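Local coordinates for chemotactic transducer PctC (Pseudomonas aeruginosa, PDB 5LTV), which serves as a chemotaxis receptor whose ligand-binding domain, a Cache domain, binds gamma-aminobutyric acid and probably relays its presence to the cell's chemotaxis machinery, at residues 234-246 against 250-257; 141-153 against 163-175. One frame throughout, in Å; residues are numbered along the deposited sequence.

Contact 1. Residues 234-246 against 250-257; sequences SSQFVSFTPVKGL and TWYVALVL. Unlike the reference sequence in segment 234-246: Ser234 (reference Arg).
Strands 237-242 and 251-256 run antiparallel, their axes 4.3 Å apart at closest approach and 151° between their directions, and seven backbone hydrogen bonds join them from Phe237 and Leu257 to Val243 and Trp251. The last of these, from Val243 N to Trp251 O, measures 2.8 Å and is nearly straight at 170°. Val238, Phe240, Pro242, Tyr252, Ala254 and Val256 occupy one face. Here the Val238 and Val256 side chains run alongside each other off the sheet, CG2 to CG2 at 3.7 Å. The amide of Gln236 reaches CG1 of the same Val256. Further along, the Phe240 ring leans on Ala254, with CE1 3.8 Å from its CB. Tyr252 holds CG opposite its carbonyl carbon (chi1 -65°), and its ring slants past Pro242, with CD2 4.0 Å from Pro242 CD and also near Phe240 CB. The other face carries Ser239, Thr241, Val253 and Leu255. A water there is held by three groups, bonded to Ser239 OG, to Thr241 OG1 at 2.6 Å and, as donor, to Val253 O, so that it ties both hydroxyls to the neighbouring strand. Toward the turn, the Val243 and Val253 side chains stand roughly perpendicular, their CG2 methyls 3.9 Å apart, while Leu246 CD1 rests against Trp251 CE3. Helix 34-68 lies on the Ser239 and Val253 face, touching Thr241 with Ala46 and Val253 with Thr45, and Ala254 and Val256 meet Phe190 and Tyr188 of strand 188-193. The pair is a beta hairpin within the antiparallel five-stranded sheet, of strand order 2-1-5-4-3, of what is probably the membrane-proximal module, as in double Cache receptors, packed on the long helix.

Contact 2. Residues 141-153 against 163-175; sequences DAGTGEQILAMSL and GVAAGDMKLETLT. With ABU (gamma-amino-butanoic acid), chain H.
Asp168 and Ile148 meet beside the bound gamma-aminobutyric acid, with Ile148 CD1 3.3 Å from Asp168 OD2. With chi1 at 55°, Asp168 CG lies over the backbone, flanked by N and C, and OD2 accepts a 2.8 Å hydrogen bond from the ligand N. Tyr95 also bonds to OD2 and Ser93 to OD1, fixing the rotation of the group. Asp141 comes from the loop, its OD2 3.0 Å from the ligand CD, close to the amino end, and a water donates to both Asp141 OD2 and Asp168 OD1. This bridge and the nearby ammonium probably ease the proximity of the two acids. Asp141 OD1, in turn, takes the N-H groups of Gly143 and Thr144 in an Asx turn and Asx motif, which probably helps hold the loop in the shape in which Ala142 N donates to the ligand O at 3.0 Å. On the other face of the hairpin, the Met169 chain folds back beyond CG, bringing CE 3.7 Å from Met151 SD, the two chains roughly perpendicular. Leu149 meets Met169 CE with CD1 and Leu174 CD1 with CD2, the latter at 3.5 Å, joining strand to helix. Leu171 N donates to Gln147 O, carrying the strand pairing into the first turn of helix 171-178, and the Leu171 side chain slants across that of Gln147, CD1 against CB. Met151 also touches Leu53 and Met57 of helix 34-68. The hairpin and its preceding loop supply Asp168, Asp141 and Ala142 to the ligand pocket, one wall of the binding site of a Cache module.

Along the chain contact 2 precedes contact 1, with centres about 23 Å apart; the nearest atoms come within about 5 Å without touching. Each is a hairpin of the fourth and fifth strands of its own five-stranded antiparallel sheet, and both sheets have the strand order 2-1-5-4-3, so the two contacts are equivalent places in two similar modules. Helix 34-68 runs past both, touching Val253 in one and Met151 in the other. Gamma-aminobutyric acid sits at contact 2, where Tyr116, Arg121 and Trp123 complete its hydrogen bonding, whereas contact 1 contributes none of the ligand-pocket residues. The shared helix is consistent with a route for signals towards the membrane.

Contact 1. Residues 234-246 against 250-257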
loop_
_atom_site.group_PDB
_atom_site.type_symbol
_atom_site.label_atom_id
_atom_site.label_comp_id
_atom_site.label_asym_id
_atom_site.label_seq_id
_atom_site.Cartn_x
_atom_site.Cartn_y
_atom_site.Cartn_z
ATOM N N SER A 234 -32.050 4.789 3.352
ATOM C CA SER A 234 -32.036 3.390 2.905
ATOM C C SER A 234 -31.188 2.447 3.787
ATOM O O SER A 234 -30.092 2.815 4.226
ATOM C CB SER A 234 -31.531 3.311 1.470
ATOM O OG SER A 234 -31.561 1.971 1.046
ATOM N N SER A 235 -31.684 1.233 4.030
ATOM C CA SER A 235 -30.960 0.256 4.832
ATOM C C SER A 235 -30.337 -0.801 3.922
ATOM O O SER A 235 -30.880 -1.138 2.861
ATOM C CB SER A 235 -31.862 -0.398 5.895
ATOM O OG SER A 235 -32.597 -1.494 5.383
ATOM N N GLN A 236 -29.172 -1.303 4.333
ATOM C CA GLN A 236 -28.350 -2.136 3.468
ATOM C C GLN A 236 -27.679 -3.255 4.250
ATOM O O GLN A 236 -27.609 -3.235 5.483
ATOM C CB GLN A 236 -27.284 -1.302 2.771
ATOM C CG GLN A 236 -27.846 -0.292 1.811
ATOM C CD GLN A 236 -26.808 0.703 1.392
ATOM O OE1 GLN A 236 -26.276 1.429 2.228
ATOM N NE2 GLN A 236 -26.493 0.745 0.099
ATOM N N PHE A 237 -27.205 -4.247 3.501
ATOM C CA PHE A 237 -26.340 -5.294 4.023
ATOM C C PHE A 237 -24.895 -4.842 3.891
ATOM O O PHE A 237 -24.518 -4.259 2.871
ATOM C CB PHE A 237 -26.513 -6.602 3.247
ATOM C CG PHE A 237 -27.820 -7.271 3.456
ATOM C CD1 PHE A 237 -28.165 -7.771 4.702
ATOM C CD2 PHE A 237 -28.679 -7.454 2.392
ATOM C CE1 PHE A 237 -29.348 -8.406 4.893
ATOM C CE2 PHE A 237 -29.870 -8.092 2.573
ATOM C CZ PHE A 237 -30.210 -8.569 3.832
ATOM N N VAL A 238 -24.085 -5.117 4.914
ATOM C CA VAL A 238 -22.666 -4.816 4.843
ATOM C C VAL A 238 -21.877 -5.962 5.459
ATOM O O VAL A 238 -22.138 -6.367 6.599
ATOM C CB VAL A 238 -22.322 -3.473 5.507
ATOM C CG1 VAL A 238 -20.874 -3.458 5.952
ATOM C CG2 VAL A 238 -22.572 -2.344 4.509
ATOM N N SER A 239 -20.917 -6.484 4.693
ATOM C CA SER A 239 -20.133 -7.662 5.016
ATOM C C SER A 239 -18.663 -7.287 5.151
ATOM O O SER A 239 -18.133 -6.538 4.328
ATOM C CB SER A 239 -20.290 -8.732 3.926
ATOM O OG SER A 239 -19.271 -9.732 4.035
ATOM N N PHE A 240 -18.002 -7.819 6.182
ATOM C CA PHE A 240 -16.565 -7.632 6.380
ATOM C C PHE A 240 -15.831 -8.957 6.217
ATOM O O PHE A 240 -16.194 -9.957 6.851
ATOM C CB PHE A 240 -16.246 -7.028 7.751
ATOM C CG PHE A 240 -16.776 -5.633 7.937
ATOM C CD1 PHE A 240 -16.114 -4.535 7.387
ATOM C CD2 PHE A 240 -17.955 -5.418 8.649
ATOM C CE1 PHE A 240 -16.613 -3.222 7.561
ATOM C CE2 PHE A 240 -18.456 -4.133 8.830
ATOM C CZ PHE A 240 -17.773 -3.023 8.281
ATOM N N THR A 241 -14.792 -8.941 5.381
ATOM C CA THR A 241 -13.932 -10.091 5.117
ATOM C C THR A 241 -12.477 -9.675 5.267
ATOM O O THR A 241 -12.022 -8.760 4.550
ATOM C CB THR A 241 -14.156 -10.633 3.713
ATOM O OG1 THR A 241 -15.562 -10.901 3.529
ATOM C CG2 THR A 241 -13.302 -11.894 3.502
ATOM N N PRO A 242 -11.712 -10.312 6.142
ATOM C CA PRO A 242 -10.304 -9.935 6.297
ATOM C C PRO A 242 -9.480 -10.253 5.060
ATOM O O PRO A 242 -9.744 -11.209 4.331
ATOM C CB PRO A 242 -9.840 -10.763 7.506
ATOM C CG PRO A 242 -10.828 -11.870 7.635
ATOM C CD PRO A 242 -12.132 -11.340 7.115
ATOM N N VAL A 243 -8.491 -9.404 4.811
ATOM C CA VAL A 243 -7.480 -9.676 3.799
ATOM C C VAL A 243 -6.331 -10.408 4.468
ATOM O O VAL A 243 -5.734 -9.909 5.430
ATOM C CB VAL A 243 -6.982 -8.395 3.126
ATOM C CG1 VAL A 243 -6.068 -8.787 1.988
ATOM C CG2 VAL A 243 -8.158 -7.571 2.622
ATOM N N LYS A 244 -6.036 -11.605 3.974
ATOM C CA LYS A 244 -4.950 -12.401 4.507
ATOM C C LYS A 244 -3.636 -11.976 3.863
ATOM O O LYS A 244 -3.612 -11.387 2.776
ATOM C CB LYS A 244 -5.201 -13.887 4.250
ATOM C CG LYS A 244 -6.573 -14.419 4.702
ATOM C CD LYS A 244 -6.738 -15.906 4.343
ATOM C CE LYS A 244 -5.845 -16.786 5.217
ATOM N NZ LYS A 244 -5.321 -17.994 4.497
ATOM N N GLY A 245 -2.535 -12.271 4.556
ATOM C CA GLY A 245 -1.202 -12.119 4.012
ATOM C C GLY A 245 -0.585 -10.739 4.099
ATOM O O GLY A 245 0.530 -10.555 3.598
ATOM N N LEU A 246 -1.254 -9.769 4.716
ATOM C CA LEU A 246 -0.670 -8.432 4.697
ATOM C C LEU A 246 0.150 -8.181 5.945
ATOM O O LEU A 246 -0.339 -8.420 7.052
ATOM C CB LEU A 246 -1.743 -7.367 4.579
ATOM C CG LEU A 246 -2.740 -7.578 3.423
ATOM C CD1 LEU A 246 -3.699 -6.413 3.307
ATOM C CD2 LEU A 246 -1.996 -7.877 2.134
ATOM N N THR A 250 -4.312 -5.363 9.825
ATOM C CA THR A 250 -5.531 -6.151 9.672
ATOM C C THR A 250 -6.497 -5.262 8.893
ATOM O O THR A 250 -7.022 -4.283 9.425
ATOM C CB THR A 250 -6.124 -6.570 11.015
ATOM O OG1 THR A 250 -5.107 -7.185 11.783
ATOM C CG2 THR A 250 -7.254 -7.569 10.826
ATOM N N TRP A 251 -6.706 -5.580 7.633
ATOM C CA TRP A 251 -7.550 -4.779 6.787
ATOM C C TRP A 251 -8.662 -5.651 6.241
ATOM O O TRP A 251 -8.488 -6.855 6.046
ATOM C CB TRP A 251 -6.775 -4.155 5.637
ATOM C CG TRP A 251 -5.780 -3.160 6.032
ATOM C CD1 TRP A 251 -5.625 -2.575 7.221
ATOM C CD2 TRP A 251 -4.794 -2.546 5.164
ATOM N NE1 TRP A 251 -4.582 -1.651 7.203
ATOM C CE2 TRP A 251 -4.068 -1.613 5.924
ATOM C CE3 TRP A 251 -4.465 -2.698 3.822
ATOM C CZ2 TRP A 251 -3.020 -0.830 5.397
ATOM C CZ3 TRP A 251 -3.410 -1.915 3.291
ATOM C CH2 TRP A 251 -2.719 -0.995 4.078
ATOM N N TYR A 252 -9.816 -5.033 6.034
ATOM C CA TYR A 252 -11.002 -5.772 5.648
ATOM C C TYR A 252 -11.528 -5.246 4.329
ATOM O O TYR A 252 -11.458 -4.032 4.060
ATOM C CB TYR A 252 -12.113 -5.647 6.695
ATOM C CG TYR A 252 -11.805 -6.269 8.030
ATOM C CD1 TYR A 252 -11.071 -5.579 8.966
ATOM C CD2 TYR A 252 -12.291 -7.535 8.365
ATOM C CE1 TYR A 252 -10.785 -6.132 10.208
ATOM C CE2 TYR A 252 -12.032 -8.099 9.608
ATOM C CZ TYR A 252 -11.264 -7.381 10.531
ATOM O OH TYR A 252 -10.964 -7.873 11.784
ATOM N N VAL A 253 -12.019 -6.179 3.516
ATOM C CA VAL A 253 -12.909 -5.872 2.407
ATOM C C VAL A 253 -14.309 -5.675 2.964
ATOM O O VAL A 253 -14.854 -6.560 3.642
ATOM C CB VAL A 253 -12.890 -6.989 1.356
ATOM C CG1 VAL A 253 -13.993 -6.760 0.328
ATOM C CG2 VAL A 253 -11.544 -7.046 0.685
ATOM N N ALA A 254 -14.888 -4.511 2.702
ATOM C CA ALA A 254 -16.276 -4.236 3.063
ATOM C C ALA A 254 -17.116 -4.280 1.798
ATOM O O ALA A 254 -16.774 -3.608 0.815
ATOM C CB ALA A 254 -16.427 -2.872 3.754
ATOM N N LEU A 255 -18.185 -5.084 1.811
ATOM C CA LEU A 255 -19.148 -5.143 0.718
ATOM C C LEU A 255 -20.454 -4.507 1.166
ATOM O O LEU A 255 -20.973 -4.837 2.240
ATOM C CB LEU A 255 -19.436 -6.575 0.279
ATOM C CG LEU A 255 -18.311 -7.434 -0.246
ATOM C CD1 LEU A 255 -18.809 -8.819 -0.625
ATOM C CD2 LEU A 255 -17.693 -6.760 -1.430
ATOM N N VAL A 256 -21.002 -3.628 0.329
ATOM C CA VAL A 256 -22.244 -2.936 0.629
ATOM C C VAL A 256 -23.255 -3.345 -0.431
ATOM O O VAL A 256 -23.015 -3.143 -1.624
ATOM C CB VAL A 256 -22.052 -1.412 0.655
ATOM C CG1 VAL A 256 -23.349 -0.659 1.089
ATOM C CG2 VAL A 256 -20.807 -1.017 1.514
ATOM N N LEU A 257 -24.373 -3.923 -0.007
ATOM C CA LEU A 257 -25.432 -4.255 -0.948
ATOM C C LEU A 257 -26.792 -3.694 -0.520
ATOM O O LEU A 257 -27.101 -3.634 0.671
ATOM C CB LEU A 257 -25.518 -5.774 -1.112
ATOM C CG LEU A 257 -26.558 -6.333 -2.092
ATOM C CD1 LEU A 257 -26.333 -5.738 -3.472
ATOM C CD2 LEU A 257 -26.509 -7.858 -2.140
HETATM O O HOH W 1 -16.764 -8.816 2.673
HETATM O O HOH W 2 -5.116 -7.568 6.582
#

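Contact 2. Residues 141-153 against 163-175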
loop_
_atom_site.group_PDB
_atom_site.type_symbol
_atom_site.label_atom_id
_atom_site.label_comp_id
_atom_site.label_asym_id
_atom_site.label_seq_id
_atom_site.Cartn_x
_atom_site.Cartn_y
_atom_site.Cartn_z
ATOM N N ASP A 141 1.304 11.737 -1.971
ATOM C CA ASP A 141 2.619 11.815 -2.627
ATOM C C ASP A 141 3.185 13.234 -2.565
ATOM O O ASP A 141 2.515 14.191 -2.958
ATOM C CB ASP A 141 2.461 11.363 -4.067
ATOM C CG ASP A 141 3.758 11.268 -4.830
ATOM O OD1 ASP A 141 4.563 12.220 -4.860
ATOM O OD2 ASP A 141 3.942 10.208 -5.463
ATOM N N ALA A 142 4.430 13.370 -2.085
ATOM C CA ALA A 142 5.015 14.692 -1.901
ATOM C C ALA A 142 5.314 15.395 -3.212
ATOM O O ALA A 142 5.484 16.614 -3.221
ATOM C CB ALA A 142 6.303 14.614 -1.080
ATOM N N GLY A 143 5.427 14.659 -4.305
ATOM C CA GLY A 143 5.753 15.272 -5.570
ATOM C C GLY A 143 4.516 15.624 -6.377
ATOM O O GLY A 143 4.465 16.711 -6.951
ATOM N N THR A 144 3.519 14.721 -6.445
ATOM C CA THR A 144 2.380 14.875 -7.355
ATOM C C THR A 144 1.085 15.313 -6.683
ATOM O O THR A 144 0.130 15.668 -7.385
ATOM C CB THR A 144 2.089 13.560 -8.089
ATOM O OG1 THR A 144 1.542 12.630 -7.148
ATOM C CG2 THR A 144 3.355 12.976 -8.682
ATOM N N GLY A 145 1.005 15.242 -5.361
ATOM C CA GLY A 145 -0.226 15.455 -4.646
ATOM C C GLY A 145 -1.226 14.325 -4.720
ATOM O O GLY A 145 -2.287 14.430 -4.105
ATOM N N GLU A 146 -0.941 13.257 -5.455
ATOM C CA GLU A 146 -1.888 12.160 -5.546
ATOM C C GLU A 146 -1.910 11.376 -4.245
ATOM O O GLU A 146 -0.919 11.336 -3.504
ATOM C CB GLU A 146 -1.520 11.226 -6.697
ATOM C CG GLU A 146 -1.867 11.786 -8.029
ATOM C CD GLU A 146 -1.076 11.120 -9.141
ATOM O OE1 GLU A 146 0.168 10.988 -8.991
ATOM O OE2 GLU A 146 -1.705 10.704 -10.154
ATOM N N GLN A 147 -3.049 10.711 -3.996
ATOM C CA GLN A 147 -3.192 9.763 -2.891
ATOM C C GLN A 147 -2.588 8.426 -3.261
ATOM O O GLN A 147 -3.056 7.780 -4.210
ATOM C CB GLN A 147 -4.666 9.558 -2.538
ATOM C CG GLN A 147 -5.298 10.742 -1.838
ATOM C CD GLN A 147 -6.751 10.477 -1.447
ATOM O OE1 GLN A 147 -7.452 9.688 -2.075
ATOM N NE2 GLN A 147 -7.188 11.128 -0.394
ATOM N N ILE A 148 -1.614 7.967 -2.462
ATOM C CA ILE A 148 -0.886 6.724 -2.718
ATOM C C ILE A 148 -0.730 5.897 -1.442
ATOM O O ILE A 148 -1.022 6.334 -0.321
ATOM C CB ILE A 148 0.503 6.995 -3.322
ATOM C CG1 ILE A 148 1.359 7.794 -2.328
ATOM C CG2 ILE A 148 0.364 7.720 -4.685
ATOM C CD1 ILE A 148 2.854 7.905 -2.702
ATOM N N LEU A 149 -0.259 4.675 -1.624
ATOM C CA LEU A 149 0.272 3.915 -0.511
ATOM C C LEU A 149 1.576 3.283 -0.988
ATOM O O LEU A 149 1.808 3.117 -2.193
ATOM C CB LEU A 149 -0.753 2.873 0.035
ATOM C CG LEU A 149 -1.251 1.641 -0.714
ATOM C CD1 LEU A 149 -0.154 0.645 -0.720
ATOM C CD2 LEU A 149 -2.493 1.010 -0.093
ATOM N N ALA A 150 2.446 2.972 -0.036
ATOM C CA ALA A 150 3.765 2.467 -0.368
ATOM C C ALA A 150 4.014 1.140 0.338
ATOM O O ALA A 150 3.427 0.840 1.376
ATOM C CB ALA A 150 4.854 3.477 0.007
ATOM N N MET A 151 4.899 0.353 -0.243
ATOM C CA MET A 151 5.500 -0.793 0.402
ATOM C C MET A 151 6.978 -0.513 0.526
ATOM O O MET A 151 7.619 -0.166 -0.472
ATOM C CB MET A 151 5.258 -2.029 -0.432
ATOM C CG MET A 151 3.853 -2.499 -0.361
ATOM S SD MET A 151 3.472 -3.532 -1.805
ATOM C CE MET A 151 1.729 -3.949 -1.475
ATOM N N SER A 152 7.525 -0.623 1.743
ATOM C CA SER A 152 8.902 -0.169 1.986
ATOM C C SER A 152 9.619 -1.105 2.958
ATOM O O SER A 152 8.987 -1.787 3.779
ATOM C CB SER A 152 8.957 1.286 2.534
ATOM O OG SER A 152 8.266 1.426 3.800
ATOM N N LEU A 153 10.948 -1.148 2.840
ATOM C CA LEU A 153 11.735 -1.987 3.727
ATOM C C LEU A 153 13.184 -1.515 3.733
ATOM O O LEU A 153 13.676 -1.004 2.719
ATOM C CB LEU A 153 11.654 -3.474 3.335
ATOM C CG LEU A 153 11.780 -4.109 1.940
ATOM C CD1 LEU A 153 12.312 -3.221 0.835
ATOM C CD2 LEU A 153 12.612 -5.386 2.054
ATOM N N GLY A 163 19.667 2.324 3.125
ATOM C CA GLY A 163 18.557 3.247 3.276
ATOM C C GLY A 163 17.273 2.460 3.339
ATOM O O GLY A 163 17.248 1.338 3.854
ATOM N N VAL A 164 16.220 3.053 2.769
ATOM C CA VAL A 164 14.926 2.394 2.650
ATOM C C VAL A 164 14.505 2.362 1.187
ATOM O O VAL A 164 14.466 3.401 0.519
ATOM C CB VAL A 164 13.868 3.080 3.518
ATOM C CG1 VAL A 164 12.478 2.548 3.187
ATOM C CG2 VAL A 164 14.220 2.864 4.977
ATOM N N ALA A 165 14.166 1.174 0.694
ATOM C CA ALA A 165 13.661 1.017 -0.658
ATOM C C ALA A 165 12.149 0.863 -0.594
ATOM O O ALA A 165 11.624 0.297 0.371
ATOM C CB ALA A 165 14.309 -0.178 -1.349
ATOM N N ALA A 166 11.454 1.445 -1.577
ATOM C CA ALA A 166 9.993 1.399 -1.621
ATOM C C ALA A 166 9.478 1.373 -3.062
ATOM O O ALA A 166 10.178 1.742 -3.998
ATOM C CB ALA A 166 9.355 2.595 -0.916
ATOM N N GLY A 167 8.232 0.920 -3.204
ATOM C CA GLY A 167 7.411 1.283 -4.352
ATOM C C GLY A 167 6.050 1.763 -3.909
ATOM O O GLY A 167 5.500 1.277 -2.927
ATOM N N ASP A 168 5.501 2.728 -4.632
ATOM C CA ASP A 168 4.162 3.156 -4.280
ATOM C C ASP A 168 3.202 2.954 -5.459
ATOM O O ASP A 168 3.618 2.780 -6.612
ATOM C CB ASP A 168 4.140 4.599 -3.778
ATOM C CG ASP A 168 4.760 5.579 -4.769
ATOM O OD1 ASP A 168 4.583 5.403 -5.997
ATOM O OD2 ASP A 168 5.442 6.527 -4.314
ATOM N N MET A 169 1.905 2.979 -5.142
ATOM C CA MET A 169 0.850 2.808 -6.118
ATOM C C MET A 169 -0.326 3.729 -5.808
ATOM O O MET A 169 -0.644 3.973 -4.647
ATOM C CB MET A 169 0.418 1.336 -6.161
ATOM C CG MET A 169 0.170 0.758 -4.845
ATOM S SD MET A 169 0.933 -0.874 -4.720
ATOM C CE MET A 169 2.316 -0.520 -3.622
ATOM N N LYS A 170 -0.940 4.251 -6.865
ATOM C CA LYS A 170 -2.120 5.101 -6.728
ATOM C C LYS A 170 -3.295 4.336 -6.133
ATOM O O LYS A 170 -3.533 3.165 -6.455
ATOM C CB LYS A 170 -2.519 5.675 -8.088
ATOM C CG LYS A 170 -1.522 6.683 -8.639
ATOM C CD LYS A 170 -1.726 6.931 -10.130
ATOM C CE LYS A 170 -3.176 7.175 -10.441
ATOM N NZ LYS A 170 -3.428 7.154 -11.921
ATOM N N LEU A 171 -4.033 5.015 -5.253
ATOM C CA LEU A 171 -5.212 4.409 -4.652
ATOM C C LEU A 171 -6.271 4.052 -5.688
ATOM O O LEU A 171 -6.979 3.056 -5.516
ATOM C CB LEU A 171 -5.826 5.354 -3.612
ATOM C CG LEU A 171 -5.077 5.695 -2.337
ATOM C CD1 LEU A 171 -6.134 6.166 -1.332
ATOM C CD2 LEU A 171 -4.244 4.523 -1.783
ATOM N N GLU A 172 -6.410 4.847 -6.764
ATOM C CA GLU A 172 -7.439 4.519 -7.755
ATOM C C GLU A 172 -7.121 3.205 -8.465
ATOM O O GLU A 172 -8.042 2.456 -8.816
ATOM C CB GLU A 172 -7.644 5.665 -8.765
ATOM C CG GLU A 172 -6.554 5.883 -9.821
ATOM C CD GLU A 172 -6.913 6.977 -10.866
ATOM O OE1 GLU A 172 -8.071 7.011 -11.345
ATOM O OE2 GLU A 172 -6.035 7.807 -11.212
ATOM N N THR A 173 -5.836 2.893 -8.645
ATOM C CA THR A 173 -5.456 1.594 -9.187
ATOM C C THR A 173 -5.949 0.453 -8.307
ATOM O O THR A 173 -6.485 -0.551 -8.801
ATOM C CB THR A 173 -3.935 1.518 -9.312
ATOM O OG1 THR A 173 -3.451 2.671 -10.005
ATOM C CG2 THR A 173 -3.512 0.219 -10.026
ATOM N N LEU A 174 -5.736 0.572 -6.992
ATOM C CA LEU A 174 -6.184 -0.469 -6.074
ATOM C C LEU A 174 -7.693 -0.510 -6.000
ATOM O O LEU A 174 -8.291 -1.601 -5.966
ATOM C CB LEU A 174 -5.587 -0.263 -4.686
ATOM C CG LEU A 174 -4.049 -0.368 -4.627
ATOM C CD1 LEU A 174 -3.470 -0.006 -3.283
ATOM C CD2 LEU A 174 -3.752 -1.752 -4.919
ATOM N N THR A 175 -8.336 0.664 -5.990
ATOM C CA THR A 175 -9.783 0.679 -5.851
ATOM C C THR A 175 -10.449 0.009 -7.042
ATOM O O THR A 175 -11.413 -0.751 -6.875
ATOM C CB THR A 175 -10.285 2.107 -5.670
ATOM O OG1 THR A 175 -9.605 2.700 -4.566
ATOM C CG2 THR A 175 -11.797 2.117 -5.410
HETATM N N ABU H . 6.895 8.784 -5.128
HETATM C CD ABU H . 6.442 9.548 -3.934
HETATM C CB ABU H . 7.589 10.037 -3.090
HETATM C CG ABU H . 7.464 9.662 -1.623
HETATM C C ABU H . 6.977 10.668 -0.596
HETATM O O ABU H . 5.802 11.104 -0.696
HETATM O OXT ABU H . 7.754 10.962 0.356
HETATM O O HOH W 3 3.538 8.069 -6.915
HETATM O O HOH W 4 -0.914 8.941 -12.277
#